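Local atomic coordinates of nucleoside phosphorylase, putative (Trypanosoma brucei, PDB entry 3BJE), a protein that catalyses the phosphorolysis of uridine to uracil and ribose 1-phosphate, acting as a homodimer. Residues G60-K64 with D65-A69; P134-D137 with P138-K142. All coordinates share one frame; numbering follows the deposited sequence.

Interaction 1 (G60-K64 with D65-A69); sequences GYFDK and DSIRA
The hydroxyl of S66 stands between its own backbone N and carbonyl carbon (chi1 68°), and this turns OG back onto the carbonyl oxygen of D63. F62 CG lies anti to its carbonyl carbon (chi1 -66°), which sets the ring beside I67. F62 CB lies 3.6 Å from S66 OG. S66 grips D63 O twice. S66 OG donates to D63 O at 2.6 Å, tilted from the carbonyl plane. The backbone N of S66 donates to D63 O at 3.0 Å, bent to 143° at the hydrogen. Both donors reach the oxygen from the same face of its plane. The bond from N closes a type II beta turn, D63-K64-D65-S66, in the loop between helix 54-59 and strand 69-73. D65 takes the positive phi that the third residue of such a turn needs. S66 OG also accepts from T82 N. The carboxylate of D63 bonds T82 OG1 and the backbone N atoms of K84 and G85, so the turn is tied to strand 76-83 and the bend after it. At the turn's outer corner K64 and D65 run side by side, with a long salt bridge of 3.6 Å from K64 NZ to D65 OD2. Past the turn, I67 CG1 meets the edge of the F62 ring, 4.0 Å from F62 CD2. The two side chains cross at about a right angle, and F62 also packs on L343 of helix 329-348.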
ATOM      1  N   GLY A  60       1.886  -3.430  25.447  1.00 21.76           N
ATOM      2  CA  GLY A  60       1.504  -4.006  26.735  1.00 22.07           C
ATOM      3  C   GLY A  60       2.552  -4.949  27.301  1.00 22.68           C
ATOM      4  O   GLY A  60       2.564  -5.210  28.497  1.00 22.63           O
ATOM      5  N   TYR A  61       3.428  -5.462  26.441  1.00 22.30           N
ATOM      6  CA  TYR A  61       4.526  -6.339  26.857  1.00 21.71           C
ATOM      7  C   TYR A  61       5.798  -5.574  27.210  1.00 20.65           C
ATOM      8  O   TYR A  61       6.748  -6.163  27.711  1.00 20.08           O
ATOM      9  CB  TYR A  61       4.848  -7.370  25.761  1.00 24.76           C
ATOM     10  CG  TYR A  61       3.780  -8.419  25.604  1.00 27.74           C
ATOM     11  CD1 TYR A  61       2.700  -8.211  24.770  1.00 26.88           C
ATOM     12  CD2 TYR A  61       3.846  -9.620  26.308  1.00 32.92           C
ATOM     13  CE1 TYR A  61       1.704  -9.163  24.625  1.00 31.02           C
ATOM     14  CE2 TYR A  61       2.853 -10.590  26.172  1.00 33.49           C
ATOM     15  CZ  TYR A  61       1.784 -10.353  25.325  1.00 31.88           C
ATOM     16  OH  TYR A  61       0.793 -11.303  25.187  1.00 33.96           O
ATOM     17  N   PHE A  62       5.835  -4.266  26.940  1.00 18.68           N
ATOM     18  CA  PHE A  62       6.969  -3.456  27.351  1.00 19.15           C
ATOM     19  C   PHE A  62       7.030  -3.403  28.870  1.00 19.46           C
ATOM     20  O   PHE A  62       6.025  -3.590  29.558  1.00 19.94           O
ATOM     21  CB  PHE A  62       6.877  -2.026  26.802  1.00 19.63           C
ATOM     22  CG  PHE A  62       6.984  -1.914  25.282  1.00 19.84           C
ATOM     23  CD1 PHE A  62       7.322  -3.000  24.485  1.00 23.60           C
ATOM     24  CD2 PHE A  62       6.782  -0.679  24.669  1.00 18.20           C
ATOM     25  CE1 PHE A  62       7.415  -2.863  23.104  1.00 23.97           C
ATOM     26  CE2 PHE A  62       6.888  -0.542  23.299  1.00 20.05           C
ATOM     27  CZ  PHE A  62       7.211  -1.628  22.519  1.00 20.07           C
ATOM     28  N   ASP A  63       8.224  -3.147  29.382  1.00 19.59           N
ATOM     29  CA  ASP A  63       8.451  -3.006  30.813  1.00 19.28           C
ATOM     30  C   ASP A  63       7.470  -1.998  31.420  1.00 19.50           C
ATOM     31  O   ASP A  63       7.132  -1.002  30.787  1.00 19.87           O
ATOM     32  CB  ASP A  63       9.885  -2.540  31.068  1.00 18.48           C
ATOM     33  CG  ASP A  63      10.930  -3.509  30.541  1.00 19.03           C
ATOM     34  OD1 ASP A  63      10.644  -4.722  30.487  1.00 18.94           O
ATOM     35  OD2 ASP A  63      12.046  -3.044  30.217  1.00 17.55           O
ATOM     36  N   LYS A  64       7.011  -2.273  32.638  1.00 19.68           N
ATOM     37  CA  LYS A  64       5.986  -1.456  33.289  1.00 19.15           C
ATOM     38  C   LYS A  64       6.401   0.017  33.332  1.00 19.57           C
ATOM     39  O   LYS A  64       7.527   0.345  33.715  1.00 19.72           O
ATOM     40  CB  LYS A  64       5.676  -2.011  34.687  1.00 19.24           C
ATOM     41  CG  LYS A  64       4.742  -1.147  35.546  1.00 21.78           C
ATOM     42  CD  LYS A  64       4.344  -1.884  36.848  1.00 22.72           C
ATOM     43  CE  LYS A  64       3.912  -0.937  37.980  1.00 26.30           C
ATOM     44  NZ  LYS A  64       5.038  -0.326  38.779  1.00 19.11           N
ATOM     45  N   ASP A  65       5.483   0.885  32.904  1.00 22.90           N
ATOM     46  CA  ASP A  65       5.666   2.345  32.903  1.00 22.75           C
ATOM     47  C   ASP A  65       6.846   2.834  32.063  1.00 22.28           C
ATOM     48  O   ASP A  65       7.343   3.942  32.267  1.00 24.07           O
ATOM     49  CB  ASP A  65       5.759   2.873  34.340  1.00 25.23           C
ATOM     50  CG  ASP A  65       4.497   2.589  35.142  1.00 27.09           C
ATOM     51  OD1 ASP A  65       3.402   2.614  34.535  1.00 28.92           O
ATOM     52  OD2 ASP A  65       4.606   2.330  36.358  1.00 29.25           O
ATOM     53  N   SER A  66       7.280   2.027  31.104  1.00 20.50           N
ATOM     54  CA  SER A  66       8.440   2.386  30.290  1.00 19.41           C
ATOM     55  C   SER A  66       8.075   3.158  29.022  1.00 19.43           C
ATOM     56  O   SER A  66       8.965   3.684  28.366  1.00 20.58           O
ATOM     57  CB  SER A  66       9.226   1.134  29.893  1.00 19.26           C
ATOM     58  OG  SER A  66       8.502   0.322  28.983  1.00 19.18           O
ATOM     59  N   ILE A  67       6.794   3.200  28.656  1.00 20.28           N
ATOM     60  CA  ILE A  67       6.387   3.921  27.452  1.00 19.10           C
ATOM     61  C   ILE A  67       6.611   5.407  27.664  1.00 21.91           C
ATOM     62  O   ILE A  67       6.032   6.002  28.569  1.00 23.68           O
ATOM     63  CB  ILE A  67       4.939   3.627  27.048  1.00 22.20           C
ATOM     64  CG1 ILE A  67       4.806   2.144  26.700  1.00 22.10           C
ATOM     65  CG2 ILE A  67       4.529   4.494  25.846  1.00 25.18           C
ATOM     66  CD1 ILE A  67       3.387   1.694  26.482  1.00 26.19           C
ATOM     67  N   ARG A  68       7.501   5.973  26.854  1.00 21.74           N
ATOM     68  CA  ARG A  68       7.957   7.361  27.033  1.00 22.80           C
ATOM     69  C   ARG A  68       7.563   8.285  25.884  1.00 23.84           C
ATOM     70  O   ARG A  68       7.686   9.500  26.007  1.00 24.82           O
ATOM     71  CB  ARG A  68       9.481   7.403  27.219  1.00 22.38           C
ATOM     72  CG  ARG A  68      10.284   6.985  25.986  1.00 23.30           C
ATOM     73  CD  ARG A  68      11.770   6.982  26.268  1.00 23.18           C
ATOM     74  NE  ARG A  68      12.578   6.636  25.098  1.00 24.30           N
ATOM     75  CZ  ARG A  68      12.922   7.494  24.143  1.00 20.49           C
ATOM     76  NH1 ARG A  68      12.530   8.758  24.211  1.00 23.53           N
ATOM     77  NH2 ARG A  68      13.670   7.081  23.123  1.00 24.42           N
ATOM     78  N   ALA A  69       7.098   7.709  24.781  1.00 22.98           N
ATOM     79  CA  ALA A  69       6.720   8.457  23.583  1.00 20.59           C
ATOM     80  C   ALA A  69       5.748   7.610  22.790  1.00 23.30           C
ATOM     81  O   ALA A  69       5.916   6.406  22.695  1.00 21.97           O
ATOM     82  CB  ALA A  69       7.947   8.774  22.745  1.00 23.75           C
TER

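Interaction 2 (P134-D137 with P138-K142)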
ATOM      1  N   PRO A 134      31.767  12.452  14.071  1.00 25.67           N
ATOM      2  CA  PRO A 134      31.303  11.141  14.535  1.00 24.15           C
ATOM      3  C   PRO A 134      30.686  10.346  13.390  1.00 22.26           C
ATOM      4  O   PRO A 134      30.332  10.929  12.359  1.00 19.79           O
ATOM      5  CB  PRO A 134      30.219  11.479  15.572  1.00 23.81           C
ATOM      6  CG  PRO A 134      30.337  12.925  15.849  1.00 26.54           C
ATOM      7  CD  PRO A 134      30.987  13.553  14.662  1.00 27.45           C
ATOM      8  N   PHE A 135      30.574   9.031  13.566  1.00 21.78           N
ATOM      9  CA  PHE A 135      29.982   8.175  12.544  1.00 22.16           C
ATOM     10  C   PHE A 135      28.737   7.473  13.045  1.00 21.87           C
ATOM     11  O   PHE A 135      28.678   7.007  14.186  1.00 22.17           O
ATOM     12  CB  PHE A 135      30.982   7.131  12.070  1.00 23.26           C
ATOM     13  CG  PHE A 135      32.232   7.724  11.502  1.00 23.35           C
ATOM     14  CD1 PHE A 135      32.199   8.409  10.297  1.00 22.79           C
ATOM     15  CD2 PHE A 135      33.439   7.606  12.179  1.00 25.83           C
ATOM     16  CE1 PHE A 135      33.347   8.968   9.770  1.00 23.69           C
ATOM     17  CE2 PHE A 135      34.594   8.154  11.656  1.00 22.82           C
ATOM     18  CZ  PHE A 135      34.549   8.838  10.450  1.00 23.55           C
ATOM     19  N   PHE A 136      27.736   7.407  12.175  1.00 20.05           N
ATOM     20  CA  PHE A 136      26.571   6.594  12.437  1.00 18.89           C
ATOM     21  C   PHE A 136      26.826   5.171  11.947  1.00 18.93           C
ATOM     22  O   PHE A 136      27.255   4.979  10.810  1.00 18.74           O
ATOM     23  CB  PHE A 136      25.357   7.175  11.722  1.00 18.49           C
ATOM     24  CG  PHE A 136      24.105   6.416  11.977  1.00 17.13           C
ATOM     25  CD1 PHE A 136      23.372   6.641  13.132  1.00 18.20           C
ATOM     26  CD2 PHE A 136      23.648   5.473  11.054  1.00 17.21           C
ATOM     27  CE1 PHE A 136      22.210   5.938  13.379  1.00 20.86           C
ATOM     28  CE2 PHE A 136      22.492   4.759  11.298  1.00 16.17           C
ATOM     29  CZ  PHE A 136      21.767   4.992  12.456  1.00 18.10           C
ATOM     30  N   ASP A 137      26.560   4.191  12.812  1.00 18.05           N
ATOM     31  CA  ASP A 137      26.687   2.766  12.478  1.00 17.33           C
ATOM     32  C   ASP A 137      25.313   2.179  12.122  1.00 16.68           C
ATOM     33  O   ASP A 137      24.516   1.883  13.009  1.00 17.06           O
ATOM     34  CB  ASP A 137      27.269   2.003  13.666  1.00 16.55           C
ATOM     35  CG  ASP A 137      27.510   0.531  13.371  1.00 19.96           C
ATOM     36  OD1 ASP A 137      27.140   0.042  12.283  1.00 20.23           O
ATOM     37  OD2 ASP A 137      28.088  -0.145  14.248  1.00 19.89           O
ATOM     38  N   PRO A 138      25.050   1.964  10.819  1.00 17.13           N
ATOM     39  CA  PRO A 138      23.759   1.425  10.397  1.00 17.54           C
ATOM     40  C   PRO A 138      23.433   0.055  10.973  1.00 15.38           C
ATOM     41  O   PRO A 138      22.260  -0.289  11.078  1.00 16.66           O
ATOM     42  CB  PRO A 138      23.870   1.340   8.870  1.00 18.23           C
ATOM     43  CG  PRO A 138      25.075   2.097   8.508  1.00 22.42           C
ATOM     44  CD  PRO A 138      25.960   2.177   9.683  1.00 14.74           C
ATOM     45  N   SER A 139      24.451  -0.715  11.336  1.00 16.79           N
ATOM     46  CA  SER A 139      24.207  -2.047  11.858  1.00 17.74           C
ATOM     47  C   SER A 139      23.540  -2.021  13.229  1.00 18.41           C
ATOM     48  O   SER A 139      23.076  -3.057  13.707  1.00 21.18           O
ATOM     49  CB  SER A 139      25.500  -2.859  11.899  1.00 19.95           C
ATOM     50  OG  SER A 139      26.371  -2.362  12.890  1.00 20.98           O
ATOM     51  N   THR A 140      23.495  -0.844  13.858  1.00 18.41           N
ATOM     52  CA  THR A 140      22.798  -0.671  15.132  1.00 19.79           C
ATOM     53  C   THR A 140      21.280  -0.752  14.971  1.00 16.62           C
ATOM     54  O   THR A 140      20.568  -1.006  15.941  1.00 18.30           O
ATOM     55  CB  THR A 140      23.177   0.664  15.831  1.00 20.51           C
ATOM     56  OG1 THR A 140      22.735   1.787  15.050  1.00 19.34           O
ATOM     57  CG2 THR A 140      24.693   0.733  16.063  1.00 21.43           C
ATOM     58  N   MET A 141      20.779  -0.539  13.755  1.00 15.72           N
ATOM     59  CA  MET A 141      19.354  -0.619  13.507  1.00 17.28           C
ATOM     60  C   MET A 141      18.941  -2.067  13.317  1.00 17.86           C
ATOM     61  O   MET A 141      19.501  -2.774  12.476  1.00 17.71           O
ATOM     62  CB  MET A 141      18.991   0.192  12.263  1.00 17.26           C
ATOM     63  CG  MET A 141      19.331   1.685  12.373  1.00 17.35           C
ATOM     64  SD  MET A 141      18.454   2.504  13.737  1.00 17.51           S
ATOM     65  CE  MET A 141      16.739   2.114  13.338  1.00 20.26           C
ATOM     66  N   LYS A 142      17.953  -2.485  14.100  1.00 17.86           N
ATOM     67  CA  LYS A 142      17.383  -3.828  14.029  1.00 17.63           C
ATOM     68  C   LYS A 142      15.868  -3.663  13.842  1.00 16.48           C
ATOM     69  O   LYS A 142      15.203  -3.077  14.687  1.00 16.89           O
ATOM     70  CB  LYS A 142      17.624  -4.599  15.325  1.00 18.45           C
ATOM     71  CG  LYS A 142      18.962  -4.388  16.011  1.00 26.56           C
ATOM     72  CD  LYS A 142      20.098  -4.976  15.257  1.00 27.09           C
ATOM     73  CE  LYS A 142      21.377  -4.896  16.100  1.00 22.02           C
ATOM     74  NZ  LYS A 142      22.512  -5.548  15.405  1.00 30.99           N
TER
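D137 meets S139 and T140 through hydrogen bonds at two separate oxygens. The carboxylate oxygen OD1 serves S139. The hydroxyl S139 OG donates to D137 OD1 at 2.6 Å from the syn side, though well out of the carboxylate plane. The backbone S139 N donates to D137 OD1 at 2.9 Å from above the same face. D137 can fold over like this because its CG is anti to the backbone N (chi1 -177°), which lays the carboxylate beside its own carbonyl carbon.

The main-chain oxygen of D137 serves T140. T140 OG1 donates to D137 O at 2.7 Å, almost in line with the C=O bond. T140 N donates to D137 O at 3.0 Å from above the carbonyl plane. The threonine torsion (chi1 65°) points OG1 back at this oxygen, and the methyl branch, T140 CG2, touches D137 CB at 3.7 Å. Two further bonds lie downstream: M141 N donates to P138 O, and K142 NZ donates to S139 O at 3.1 Å.

Apolar contact comes from F136. Its ring lies against P138, with F136 CE2 3.7 Å from P138 CA. M141 CG meets the ring edge, 4.1 Å from F136 CZ, and the two side chains cross at about a right angle. Both F136 and M141 also pack on K111 of helix 97-112.

An aspartate accepting at OD1 from the N two residues on is an Asx turn. Here it overlaps the beta turn D137-T140 and opens a short 3-10 segment, 138-140, that leads into strand 142-151.

From the N terminus, the chain leaves helix 54-59 and reaches interaction 1, which closes a tight turn within the connecting loop before strand 69-73. Its outside bonds tie that loop to strand 76-83. The chain then runs through the strands up to 86-92, helix 97-112 and the small hairpin 113-120. Interaction 2 follows, closing a second local turn just ahead of strand 142-151, which pairs with strands 45-49 and 308-318 and supplies ribose 1-phosphate pocket residues. Its F136 and M141 side chains set this turn against helix 97-112. The two contacts are in series, neither nested nor crossed. The centres of interactions 1 and 2 are about 24 Å apart, and they do not touch.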